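Local coordinates for gram-negative insecticidal protein (PDB 6FBM) that acts as an insecticidal toxin of the MACPF family, probably by forming pores in target-cell membranes, at residues 108-111 / 112-115; 148-151 / 152-156; 290-293 / 294-297; 326-329 / 330-333; 374-377 / 378-382. All coordinates share one frame; numbering follows the deposited sequence.

The five contacts are local ones, coming in numerical order along the chain and spread over an elongated molecule. Interactions 1, 2 and 3 fall within the MACPF range. Interactions 2 and 3 are neighbours, their centres about 12 Å apart, because Arg292 of helix 290-298 reaches the C-terminal turn of helix 147-154; their centres lie about 40 and 38 Å from that of interaction 1. Interactions 4 and 5 belong to the later, strand-rich region, with centres about 29 Å apart. Interaction 5 nevertheless approaches interaction 1 to about 6 Å between nearest atoms, so 108-115 and 374-382 lie where the two regions come together. Interactions 2 and 4 are farthest apart, at about 82 Å between centres.

Interaction 1 of 5, residues 108-111 / 112-115; sequences DFTT and TDQQ
Thr110 and Asp113 meet at a helix N-cap, the motif by which a side chain takes up a backbone N-H at the start of a helix, here helix 111-115 of the MACPF domain. Thr110 OG1 accepts from Asp113 N at 3.1 Å, with an N-H...O angle of 163°. What brings the hydroxyl there is its position between the backbone N and the carbonyl carbon (chi1 61°), which turns it forward over the first turn, while CG2 stands anti to the carbonyl carbon. The Asp113 side chain passes at a slant to that of Thr110, and its OD2 comes within 3.1 Å of Thr110 OG1. The same carboxylate oxygen is bonded to Thr233 OG1, and this ties the cap to strand 232-239.

On another side of the turn, Gln114 folds back over the backbone entering the helix. Its CG lies 3.9 Å from Phe109 CB and 3.3 Å from Thr110 O, while its backbone N donates to that same carbonyl oxygen at 3.1 Å. Phe109 begins close to Gln114 but sends its ring elsewhere, into edge-to-face packing with Tyr84 and Tyr121.

Thr111 and Gln115 follow a different pattern: their side chains run alongside one another and point the same way. The amide of Gln115 is engaged with His526 and Gln527, fastening this short helix to the C-terminal region. Farther back along the side chain, Gln115 CG rests 3.3 Å from Thr111 O, the oxygen that also accepts from Gln115 N.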
loop_
_atom_site.group_PDB
_atom_site.type_symbol
_atom_site.label_atom_id
_atom_site.label_comp_id
_atom_site.label_asym_id
_atom_site.label_seq_id
_atom_site.Cartn_x
_atom_site.Cartn_y
_atom_site.Cartn_z
ATOM N N ASP A 108 -10.806 26.686 22.613
ATOM C CA ASP A 108 -10.702 27.889 21.780
ATOM C C ASP A 108 -9.853 29.035 22.338
ATOM O O ASP A 108 -9.291 29.806 21.563
ATOM C CB ASP A 108 -12.098 28.445 21.485
ATOM C CG ASP A 108 -12.935 27.511 20.619
ATOM O OD1 ASP A 108 -12.370 26.682 19.850
ATOM O OD2 ASP A 108 -14.175 27.604 20.725
ATOM N N PHE A 109 -9.799 29.170 23.664
ATOM C CA PHE A 109 -9.175 30.320 24.330
ATOM C C PHE A 109 -8.364 29.873 25.526
ATOM O O PHE A 109 -8.725 28.909 26.198
ATOM C CB PHE A 109 -10.243 31.291 24.841
ATOM C CG PHE A 109 -11.263 31.675 23.814
ATOM C CD1 PHE A 109 -10.905 32.420 22.710
ATOM C CD2 PHE A 109 -12.588 31.289 23.962
ATOM C CE1 PHE A 109 -11.851 32.789 21.772
ATOM C CE2 PHE A 109 -13.542 31.636 23.028
ATOM C CZ PHE A 109 -13.172 32.385 21.923
ATOM N N THR A 110 -7.289 30.592 25.825
ATOM C CA THR A 110 -6.521 30.325 27.040
ATOM C C THR A 110 -7.403 30.671 28.228
ATOM O O THR A 110 -8.307 31.487 28.144
ATOM C CB THR A 110 -5.228 31.143 27.162
ATOM O OG1 THR A 110 -5.541 32.548 27.184
ATOM C CG2 THR A 110 -4.240 30.823 26.028
ATOM N N THR A 111 -7.123 30.028 29.338
ATOM C CA THR A 111 -7.853 30.295 30.537
ATOM C C THR A 111 -7.626 31.758 31.013
ATOM O O THR A 111 -8.537 32.398 31.508
ATOM C CB THR A 111 -7.511 29.246 31.624
ATOM O OG1 THR A 111 -8.511 29.327 32.656
ATOM C CG2 THR A 111 -6.104 29.440 32.199
ATOM N N THR A 112 -6.428 32.291 30.817
ATOM C CA THR A 112 -6.166 33.693 31.130
ATOM C C THR A 112 -7.110 34.654 30.343
ATOM O O THR A 112 -7.798 35.495 30.938
ATOM C CB THR A 112 -4.664 34.031 30.888
ATOM O OG1 THR A 112 -3.851 33.317 31.831
ATOM C CG2 THR A 112 -4.390 35.536 31.076
ATOM N N ASP A 113 -7.160 34.484 29.019
ATOM C CA ASP A 113 -8.005 35.319 28.155
ATOM C C ASP A 113 -9.469 35.201 28.492
ATOM O O ASP A 113 -10.212 36.166 28.365
ATOM C CB ASP A 113 -7.788 34.986 26.672
ATOM C CG ASP A 113 -6.422 35.421 26.164
ATOM O OD1 ASP A 113 -5.826 36.325 26.724
ATOM O OD2 ASP A 113 -5.914 34.865 25.192
ATOM N N GLN A 114 -9.902 34.019 28.909
ATOM C CA GLN A 114 -11.285 33.831 29.308
ATOM C C GLN A 114 -11.641 34.726 30.484
ATOM O O GLN A 114 -12.716 35.311 30.528
ATOM C CB GLN A 114 -11.539 32.368 29.677
ATOM C CG GLN A 114 -11.557 31.406 28.508
ATOM C CD GLN A 114 -11.608 29.965 28.959
ATOM O OE1 GLN A 114 -10.712 29.168 28.645
ATOM N NE2 GLN A 114 -12.654 29.613 29.705
ATOM N N GLN A 115 -10.722 34.818 31.429
ATOM C CA GLN A 115 -10.945 35.560 32.656
ATOM C C GLN A 115 -10.629 37.055 32.499
ATOM O O GLN A 115 -11.230 37.881 33.174
ATOM C CB GLN A 115 -10.100 34.974 33.779
ATOM C CG GLN A 115 -10.331 33.509 34.049
ATOM C CD GLN A 115 -9.525 33.035 35.260
ATOM O OE1 GLN A 115 -10.010 33.044 36.406
ATOM N NE2 GLN A 115 -8.308 32.570 35.011
#

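Interaction 2 of 5, residues 148-151 / 152-156; sequences DFRD and DLNNP
Arg150 O receives two hydrogen bonds from Asn154 in the C-terminal turn of helix 147-154, part of the MACPF domain. Asn154 N donates to Arg150 O at 3.1 Å in the usual helical manner, and Asn154 ND2 adds a second bond to Arg150 O at 2.9 Å. The two donors arrive from opposite faces of the carbonyl plane. With CG beside its own backbone N (chi1 -68°), the Asn154 side chain turns back along the helix, which lets the amide reach this oxygen; at its other end, OD1 accepts from Asp288 N. The Arg150 guanidinium lies almost parallel to the Asn154 amide, their planes 3° apart, and is itself held through NH2 by Arg142 O.

The preceding turn is satisfied by its backbone: Asp148 O takes Asp152 N at 2.9 Å and Phe149 O takes Leu153 N at 2.8 Å. The last such bond runs from Asn155 N to Asp151 O at 2.8 Å, just where the chain leaves helical geometry. Asp152 finds its polar partner in helix 160-167, where Tyr167 OH bonds OD2, while helix 290-298 meets the end of the helix.

Packing accompanies these bonds on the buried side. Leu153 CB lies over one face of the Phe149 ring, toward its rim, and Leu153 CD2 touches Phe149 CZ at 4.0 Å.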
loop_
_atom_site.group_PDB
_atom_site.type_symbol
_atom_site.label_atom_id
_atom_site.label_comp_id
_atom_site.label_asym_id
_atom_site.label_seq_id
_atom_site.Cartn_x
_atom_site.Cartn_y
_atom_site.Cartn_z
ATOM N N ASP A 148 -32.000 -1.712 27.583
ATOM C CA ASP A 148 -31.668 -1.125 28.895
ATOM C C ASP A 148 -31.946 0.388 28.972
ATOM O O ASP A 148 -32.325 0.894 30.034
ATOM C CB ASP A 148 -30.278 -1.512 29.470
ATOM C CG ASP A 148 -29.173 -1.657 28.411
ATOM O OD1 ASP A 148 -29.173 -0.914 27.403
ATOM O OD2 ASP A 148 -28.304 -2.535 28.604
ATOM N N PHE A 149 -31.813 1.096 27.848
ATOM C CA PHE A 149 -32.180 2.497 27.809
ATOM C C PHE A 149 -33.686 2.648 28.016
ATOM O O PHE A 149 -34.101 3.449 28.849
ATOM C CB PHE A 149 -31.703 3.180 26.524
ATOM C CG PHE A 149 -32.153 4.616 26.388
ATOM C CD1 PHE A 149 -31.899 5.530 27.393
ATOM C CD2 PHE A 149 -32.816 5.045 25.250
ATOM C CE1 PHE A 149 -32.306 6.843 27.272
ATOM C CE2 PHE A 149 -33.218 6.360 25.116
ATOM C CZ PHE A 149 -32.964 7.258 26.124
ATOM N N ARG A 150 -34.495 1.867 27.293
ATOM C CA ARG A 150 -35.948 1.874 27.515
ATOM C C ARG A 150 -36.305 1.636 28.986
ATOM O O ARG A 150 -37.161 2.342 29.534
ATOM C CB ARG A 150 -36.684 0.842 26.637
ATOM C CG ARG A 150 -38.199 0.770 26.885
ATOM C CD ARG A 150 -38.923 -0.353 26.156
ATOM N NE ARG A 150 -38.797 -0.197 24.710
ATOM C CZ ARG A 150 -39.423 0.732 23.968
ATOM N NH1 ARG A 150 -40.271 1.637 24.520
ATOM N NH2 ARG A 150 -39.185 0.764 22.648
ATOM N N ASP A 151 -35.660 0.646 29.616
ATOM C CA ASP A 151 -35.972 0.300 31.003
ATOM C C ASP A 151 -35.631 1.477 31.916
ATOM O O ASP A 151 -36.509 1.943 32.651
ATOM C CB ASP A 151 -35.301 -1.013 31.442
ATOM C CG ASP A 151 -35.947 -2.266 30.762
ATOM O OD1 ASP A 151 -37.034 -2.169 30.141
ATOM O OD2 ASP A 151 -35.376 -3.383 30.822
ATOM N N ASP A 152 -34.404 1.995 31.802
ATOM C CA ASP A 152 -33.964 3.121 32.637
ATOM C C ASP A 152 -34.789 4.370 32.403
ATOM O O ASP A 152 -35.249 4.997 33.363
ATOM C CB ASP A 152 -32.473 3.443 32.416
ATOM C CG ASP A 152 -31.556 2.382 32.978
ATOM O OD1 ASP A 152 -32.022 1.617 33.831
ATOM O OD2 ASP A 152 -30.377 2.304 32.577
ATOM N N LEU A 153 -34.981 4.711 31.133
ATOM C CA LEU A 153 -35.751 5.890 30.736
ATOM C C LEU A 153 -37.144 5.890 31.353
ATOM O O LEU A 153 -37.584 6.909 31.861
ATOM C CB LEU A 153 -35.849 5.960 29.213
ATOM C CG LEU A 153 -36.701 7.050 28.584
ATOM C CD1 LEU A 153 -36.123 8.433 28.855
ATOM C CD2 LEU A 153 -36.795 6.803 27.090
ATOM N N ASN A 154 -37.815 4.741 31.314
ATOM C CA ASN A 154 -39.212 4.628 31.744
ATOM C C ASN A 154 -39.420 4.179 33.221
ATOM O O ASN A 154 -40.533 4.283 33.733
ATOM C CB ASN A 154 -39.973 3.708 30.778
ATOM C CG ASN A 154 -40.128 4.310 29.385
ATOM O OD1 ASN A 154 -40.835 5.302 29.200
ATOM N ND2 ASN A 154 -39.479 3.701 28.396
ATOM N N ASN A 155 -38.370 3.684 33.884
ATOM C CA ASN A 155 -38.423 3.315 35.309
ATOM C C ASN A 155 -38.603 4.583 36.148
ATOM O O ASN A 155 -37.737 5.440 36.109
ATOM C CB ASN A 155 -37.126 2.593 35.714
ATOM C CG ASN A 155 -37.060 2.219 37.191
ATOM O OD1 ASN A 155 -37.911 2.580 37.997
ATOM N ND2 ASN A 155 -36.018 1.493 37.542
ATOM N N PRO A 156 -39.713 4.702 36.920
ATOM C CA PRO A 156 -39.895 5.934 37.714
ATOM C C PRO A 156 -38.938 6.069 38.919
ATOM O O PRO A 156 -38.756 7.172 39.442
ATOM C CB PRO A 156 -41.364 5.850 38.183
ATOM C CG PRO A 156 -41.982 4.727 37.415
ATOM C CD PRO A 156 -40.860 3.790 37.089
#

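Interaction 3 of 5, residues 290-293 / 294-297; sequences PERR and VELE
Arg292 carries the close-packed side of this helical contact, where its guanidinium is held both by charge and by apolar packing. Leu296 CD2 sits over the centre of one face of the flat group, 3.7 Å from Arg292 CZ. At the edge, near the guanidinium plane, Glu295 OE1 receives a salt bridge from Arg292 NH1 at 3.1 Å. The two charged groups are far from coplanar: their planes stand 64° apart, and the nitrogen approaches OE1 from above the carboxylate plane, giving a single bond in place of a two-pronged, side-on pairing. The bend at chi2 (51°) turns the arginine along the helix toward both partners, while Glu295 holds CG between its backbone N and carbonyl carbon and thereby comes to meet it.

Further bonds fix the same guanidinium. Its NE donates to Leu153 O and its NH2 to Met158 O, so carbonyl oxygens share the buried cation with the Glu295 carboxylate. Leu296 continues the packing onto Ala160 and Leu163 of helix 160-167.

The opposite character appears at Pro290, Glu291 and Val294, all exposed. Here the contact is chiefly backbone: Val294 N donates to Pro290 O at 3.1 Å and Glu295 N to Glu291 O at 3.0 Å, while Val294 CG2 rests 3.2 Å from Pro290 O. The Arg292-Glu295 pair is a common i to i+3 intrahelical pairing. A buried face set against a solvent-facing one is the pattern of an amphipathic alpha-helix, here helix 290-298 of the MACPF domain.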
loop_
_atom_site.group_PDB
_atom_site.type_symbol
_atom_site.label_atom_id
_atom_site.label_comp_id
_atom_site.label_asym_id
_atom_site.label_seq_id
_atom_site.Cartn_x
_atom_site.Cartn_y
_atom_site.Cartn_z
ATOM N N PRO A 290 -46.310 10.937 29.966
ATOM C CA PRO A 290 -46.116 12.393 30.132
ATOM C C PRO A 290 -45.557 12.854 31.497
ATOM O O PRO A 290 -44.872 13.872 31.553
ATOM C CB PRO A 290 -47.536 12.959 29.929
ATOM C CG PRO A 290 -48.211 11.967 29.037
ATOM C CD PRO A 290 -47.628 10.621 29.373
ATOM N N GLU A 291 -45.844 12.112 32.567
ATOM C CA GLU A 291 -45.371 12.439 33.923
ATOM C C GLU A 291 -43.861 12.268 33.999
ATOM O O GLU A 291 -43.172 13.016 34.687
ATOM C CB GLU A 291 -46.007 11.528 34.998
ATOM C CG GLU A 291 -47.526 11.396 34.948
ATOM C CD GLU A 291 -47.987 10.242 34.067
ATOM O OE1 GLU A 291 -47.644 9.071 34.358
ATOM O OE2 GLU A 291 -48.669 10.510 33.056
ATOM N N ARG A 292 -43.370 11.240 33.313
ATOM C CA ARG A 292 -41.947 10.926 33.243
ATOM C C ARG A 292 -41.190 11.934 32.354
ATOM O O ARG A 292 -40.095 12.381 32.711
ATOM C CB ARG A 292 -41.781 9.481 32.751
ATOM C CG ARG A 292 -40.367 8.928 32.728
ATOM C CD ARG A 292 -39.600 9.099 34.023
ATOM N NE ARG A 292 -38.354 8.345 33.964
ATOM C CZ ARG A 292 -37.393 8.364 34.890
ATOM N NH1 ARG A 292 -37.496 9.122 35.995
ATOM N NH2 ARG A 292 -36.301 7.612 34.697
ATOM N N ARG A 293 -41.791 12.312 31.221
ATOM C CA ARG A 293 -41.244 13.355 30.339
ATOM C C ARG A 293 -41.032 14.628 31.106
ATOM O O ARG A 293 -40.035 15.319 30.934
ATOM C CB ARG A 293 -42.192 13.684 29.180
ATOM C CG ARG A 293 -42.390 12.572 28.162
ATOM C CD ARG A 293 -43.456 12.925 27.143
ATOM N NE ARG A 293 -43.993 11.715 26.534
ATOM C CZ ARG A 293 -45.077 11.658 25.754
ATOM N NH1 ARG A 293 -45.717 12.765 25.372
ATOM N NH2 ARG A 293 -45.473 10.480 25.281
ATOM N N VAL A 294 -42.006 14.944 31.942
ATOM C CA VAL A 294 -42.013 16.184 32.667
ATOM C C VAL A 294 -41.000 16.120 33.789
ATOM O O VAL A 294 -40.259 17.083 33.957
ATOM C CB VAL A 294 -43.451 16.557 33.144
ATOM C CG1 VAL A 294 -43.444 17.692 34.161
ATOM C CG2 VAL A 294 -44.305 16.953 31.939
ATOM N N GLU A 295 -40.941 15.026 34.555
ATOM C CA GLU A 295 -40.016 15.006 35.694
ATOM C C GLU A 295 -38.571 15.024 35.233
ATOM O O GLU A 295 -37.730 15.673 35.869
ATOM C CB GLU A 295 -40.281 13.894 36.721
ATOM C CG GLU A 295 -40.119 12.475 36.248
ATOM C CD GLU A 295 -39.748 11.483 37.345
ATOM O OE1 GLU A 295 -40.098 10.295 37.254
ATOM O OE2 GLU A 295 -39.044 11.846 38.294
ATOM N N LEU A 296 -38.295 14.352 34.117
ATOM C CA LEU A 296 -36.955 14.391 33.520
ATOM C C LEU A 296 -36.620 15.794 33.036
ATOM O O LEU A 296 -35.552 16.315 33.341
ATOM C CB LEU A 296 -36.806 13.360 32.402
ATOM C CG LEU A 296 -36.862 11.892 32.839
ATOM C CD1 LEU A 296 -36.785 10.982 31.619
ATOM C CD2 LEU A 296 -35.767 11.546 33.839
ATOM N N GLU A 297 -37.553 16.433 32.341
ATOM C CA GLU A 297 -37.339 17.812 31.886
ATOM C C GLU A 297 -37.139 18.821 33.020
ATOM O O GLU A 297 -36.330 19.746 32.881
ATOM C CB GLU A 297 -38.468 18.267 30.959
ATOM C CG GLU A 297 -38.284 19.697 30.463
ATOM C CD GLU A 297 -38.993 19.973 29.146
ATOM O OE1 GLU A 297 -40.001 19.285 28.832
ATOM O OE2 GLU A 297 -38.521 20.878 28.420
#

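Interaction 4 of 5, residues 326-329 / 330-333; sequences MVKA and GEDS
Lys328 and Glu331 form a salt bridge along strand 326-331, an edge strand of a three-stranded antiparallel sheet and one arm of the beta hairpin with strand 342-346. Lys328 NZ donates to Glu331 OE2 at 2.9 Å, coming from above the carboxylate plane, 54° out of it. The ammonium has further partners in the carbonyl oxygens of His363 and Ala364, so the lysine also links the strand to a neighbouring loop. On the other carboxylate oxygen, Glu331 OE1 takes a weak bond from Ser333 OG at 3.0 Å.

The lysine reaches this far because it is fully extended, with CG opposite its backbone N (chi1 -159°) and every later torsion extended as well. Its aliphatic end then crosses the glutamate at a slant, Lys328 CE lying 3.4 Å from Glu331 CG, so that methylene packing accompanies the charge pairing.

Between the two residues, Gly330 adopts a positive phi, in a conformation where a CB would collide with the preceding carbonyl. Ala329 and Gly330 both hydrogen-bond through their backbones to Val343 of the partner strand. Nearby, Lys328 CG passes 4.1 Å from Gly330 N.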
loop_
_atom_site.group_PDB
_atom_site.type_symbol
_atom_site.label_atom_id
_atom_site.label_comp_id
_atom_site.label_asym_id
_atom_site.label_seq_id
_atom_site.Cartn_x
_atom_site.Cartn_y
_atom_site.Cartn_z
ATOM N N MET A 326 6.273 62.994 44.003
ATOM C CA MET A 326 5.749 64.171 43.330
ATOM C C MET A 326 6.867 65.180 43.144
ATOM O O MET A 326 7.596 65.490 44.077
ATOM C CB MET A 326 4.604 64.772 44.141
ATOM C CG MET A 326 3.473 63.810 44.395
ATOM S SD MET A 326 2.631 63.208 42.921
ATOM C CE MET A 326 2.028 64.720 42.201
ATOM N N VAL A 327 7.027 65.633 41.907
ATOM C CA VAL A 327 8.086 66.552 41.526
ATOM C C VAL A 327 7.387 67.814 41.040
ATOM O O VAL A 327 6.339 67.757 40.403
ATOM C CB VAL A 327 8.986 65.938 40.435
ATOM C CG1 VAL A 327 10.031 66.937 39.950
ATOM C CG2 VAL A 327 9.622 64.642 40.943
ATOM N N LYS A 328 7.967 68.971 41.354
ATOM C CA LYS A 328 7.331 70.242 41.049
ATOM C C LYS A 328 7.441 70.552 39.562
ATOM O O LYS A 328 8.508 70.393 38.953
ATOM C CB LYS A 328 7.919 71.363 41.871
ATOM C CG LYS A 328 7.005 72.578 41.985
ATOM C CD LYS A 328 7.700 73.708 42.697
ATOM C CE LYS A 328 6.747 74.790 43.043
ATOM N NZ LYS A 328 7.346 75.782 43.978
ATOM N N ALA A 329 6.323 71.003 38.985
ATOM C CA ALA A 329 6.242 71.251 37.568
ATOM C C ALA A 329 5.738 72.667 37.264
ATOM O O ALA A 329 5.097 72.890 36.235
ATOM C CB ALA A 329 5.363 70.197 36.918
ATOM N N GLY A 330 6.029 73.622 38.149
ATOM C CA GLY A 330 5.782 75.042 37.917
ATOM C C GLY A 330 4.954 75.711 39.011
ATOM O O GLY A 330 4.181 75.065 39.738
ATOM N N GLU A 331 5.108 77.044 39.076
ATOM C CA GLU A 331 4.310 77.952 39.876
ATOM C C GLU A 331 3.807 79.058 38.961
ATOM O O GLU A 331 4.495 79.397 37.997
ATOM C CB GLU A 331 5.153 78.676 40.906
ATOM C CG GLU A 331 6.085 77.869 41.742
ATOM C CD GLU A 331 7.025 78.737 42.561
ATOM O OE1 GLU A 331 7.815 79.513 41.975
ATOM O OE2 GLU A 331 6.997 78.610 43.797
ATOM N N ASP A 332 2.687 79.697 39.330
ATOM C CA ASP A 332 2.232 80.900 38.636
ATOM C C ASP A 332 2.907 82.204 39.076
ATOM O O ASP A 332 2.296 83.268 39.002
ATOM C CB ASP A 332 0.710 81.022 38.690
ATOM C CG ASP A 332 0.201 81.673 39.964
ATOM O OD1 ASP A 332 0.657 81.296 41.048
ATOM O OD2 ASP A 332 -0.677 82.550 39.875
ATOM N N SER A 333 4.169 82.119 39.505
ATOM C CA SER A 333 4.955 83.286 39.920
ATOM C C SER A 333 5.161 84.142 38.700
ATOM O O SER A 333 5.580 83.645 37.646
ATOM C CB SER A 333 6.328 82.871 40.466
ATOM O OG SER A 333 6.206 82.063 41.629
#

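Interaction 5 of 5, residues 374-377 / 378-382; sequences FKDL and FDLGV
Asp376 gathers the backbone of the following loop round its carboxylate. Asp376 OD1 accepts from Leu380 N at 3.0 Å, the donor lying above the carboxylate plane, and Asp376 OD2 takes a weak bond from Val382 N at 3.0 Å. A water bridges the same residue to the turn, donating to Asp376 OD1 at 2.7 Å and accepting from Phe378 N at 2.7 Å. Val382 CG2 packs against the carboxylate, 3.5 Å from Asp376 CG.

The side chain can do this because CG stands opposite its own backbone N (chi1 -164°), directing the carboxylate into the curve of the loop. That curve begins as a type I beta turn from Asp376 to Asp379, closed by Asp379 N to Asp376 O at 3.2 Å. Within the turn, Leu377 lies over one face of the neighbouring Phe378 ring in a CH-pi contact, Leu377 CG standing 4.1 Å from the ring centroid and 12° off its normal.

Outward from this loop, strand 373-376 pairs through Lys375 with strand 318-321, and Val382 bonds to His441 through the backbone. Leu377 and Phe378 lean on Met519 and Leu523, so the turn lies against helix 516-524 near the C-terminal end of the chain.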
loop_
_atom_site.group_PDB
_atom_site.type_symbol
_atom_site.label_atom_id
_atom_site.label_comp_id
_atom_site.label_asym_id
_atom_site.label_seq_id
_atom_site.Cartn_x
_atom_site.Cartn_y
_atom_site.Cartn_z
ATOM N N PHE A 374 -0.806 54.806 37.097
ATOM C CA PHE A 374 -1.487 53.555 36.776
ATOM C C PHE A 374 -0.690 52.780 35.750
ATOM O O PHE A 374 -0.043 53.360 34.887
ATOM C CB PHE A 374 -2.878 53.829 36.247
ATOM C CG PHE A 374 -3.757 54.557 37.214
ATOM C CD1 PHE A 374 -4.505 53.856 38.136
ATOM C CD2 PHE A 374 -3.857 55.917 37.190
ATOM C CE1 PHE A 374 -5.336 54.520 39.026
ATOM C CE2 PHE A 374 -4.692 56.590 38.080
ATOM C CZ PHE A 374 -5.450 55.887 38.993
ATOM N N LYS A 375 -0.718 51.464 35.882
ATOM C CA LYS A 375 -0.014 50.576 34.984
ATOM C C LYS A 375 -1.001 49.611 34.329
ATOM O O LYS A 375 -1.857 49.039 34.995
ATOM C CB LYS A 375 1.058 49.805 35.743
ATOM C CG LYS A 375 1.723 48.728 34.908
ATOM C CD LYS A 375 2.980 48.186 35.580
ATOM C CE LYS A 375 3.589 47.054 34.765
ATOM N NZ LYS A 375 5.050 46.952 35.034
ATOM N N ASP A 376 -0.853 49.443 33.020
ATOM C CA ASP A 376 -1.633 48.496 32.253
ATOM C C ASP A 376 -1.045 47.094 32.467
ATOM O O ASP A 376 -0.249 46.619 31.673
ATOM C CB ASP A 376 -1.619 48.917 30.774
ATOM C CG ASP A 376 -2.704 48.223 29.945
ATOM O OD1 ASP A 376 -3.286 47.214 30.417
ATOM O OD2 ASP A 376 -2.981 48.712 28.826
ATOM N N LEU A 377 -1.444 46.454 33.560
ATOM C CA LEU A 377 -0.772 45.214 34.046
ATOM C C LEU A 377 -0.812 44.062 33.028
ATOM O O LEU A 377 0.220 43.451 32.728
ATOM C CB LEU A 377 -1.417 44.718 35.340
ATOM C CG LEU A 377 -0.766 43.505 36.021
ATOM C CD1 LEU A 377 0.769 43.548 36.063
ATOM C CD2 LEU A 377 -1.328 43.373 37.450
ATOM N N PHE A 378 -2.012 43.818 32.497
ATOM C CA PHE A 378 -2.264 42.730 31.558
ATOM C C PHE A 378 -2.098 43.136 30.088
ATOM O O PHE A 378 -2.430 42.357 29.202
ATOM C CB PHE A 378 -3.674 42.197 31.809
ATOM C CG PHE A 378 -3.944 41.917 33.258
ATOM C CD1 PHE A 378 -3.293 40.883 33.897
ATOM C CD2 PHE A 378 -4.794 42.710 33.976
ATOM C CE1 PHE A 378 -3.484 40.635 35.241
ATOM C CE2 PHE A 378 -5.007 42.487 35.331
ATOM C CZ PHE A 378 -4.361 41.428 35.967
ATOM N N ASP A 379 -1.587 44.353 29.843
ATOM C CA ASP A 379 -1.225 44.830 28.516
ATOM C C ASP A 379 -2.434 44.748 27.604
ATOM O O ASP A 379 -2.385 44.183 26.508
ATOM C CB ASP A 379 -0.032 44.016 27.961
ATOM C CG ASP A 379 0.496 44.526 26.641
ATOM O OD1 ASP A 379 0.405 45.747 26.368
ATOM O OD2 ASP A 379 0.994 43.680 25.865
ATOM N N LEU A 380 -3.554 45.264 28.096
ATOM C CA LEU A 380 -4.812 45.256 27.376
ATOM C C LEU A 380 -5.031 46.454 26.479
ATOM O O LEU A 380 -6.023 46.488 25.781
ATOM C CB LEU A 380 -5.956 45.219 28.381
ATOM C CG LEU A 380 -5.964 44.075 29.364
ATOM C CD1 LEU A 380 -7.060 44.231 30.373
ATOM C CD2 LEU A 380 -6.099 42.772 28.618
ATOM N N GLY A 381 -4.133 47.436 26.513
ATOM C CA GLY A 381 -4.328 48.725 25.841
ATOM C C GLY A 381 -5.376 49.622 26.465
ATOM O O GLY A 381 -5.952 50.468 25.769
ATOM N N VAL A 382 -5.643 49.456 27.754
ATOM C CA VAL A 382 -6.555 50.380 28.480
ATOM C C VAL A 382 -5.974 51.765 28.744
ATOM O O VAL A 382 -6.723 52.727 28.952
ATOM C CB VAL A 382 -7.057 49.800 29.821
ATOM C CG1 VAL A 382 -7.921 48.579 29.587
ATOM C CG2 VAL A 382 -5.920 49.444 30.744
HETATM O O HOH W 1 -4.222 45.413 32.237
#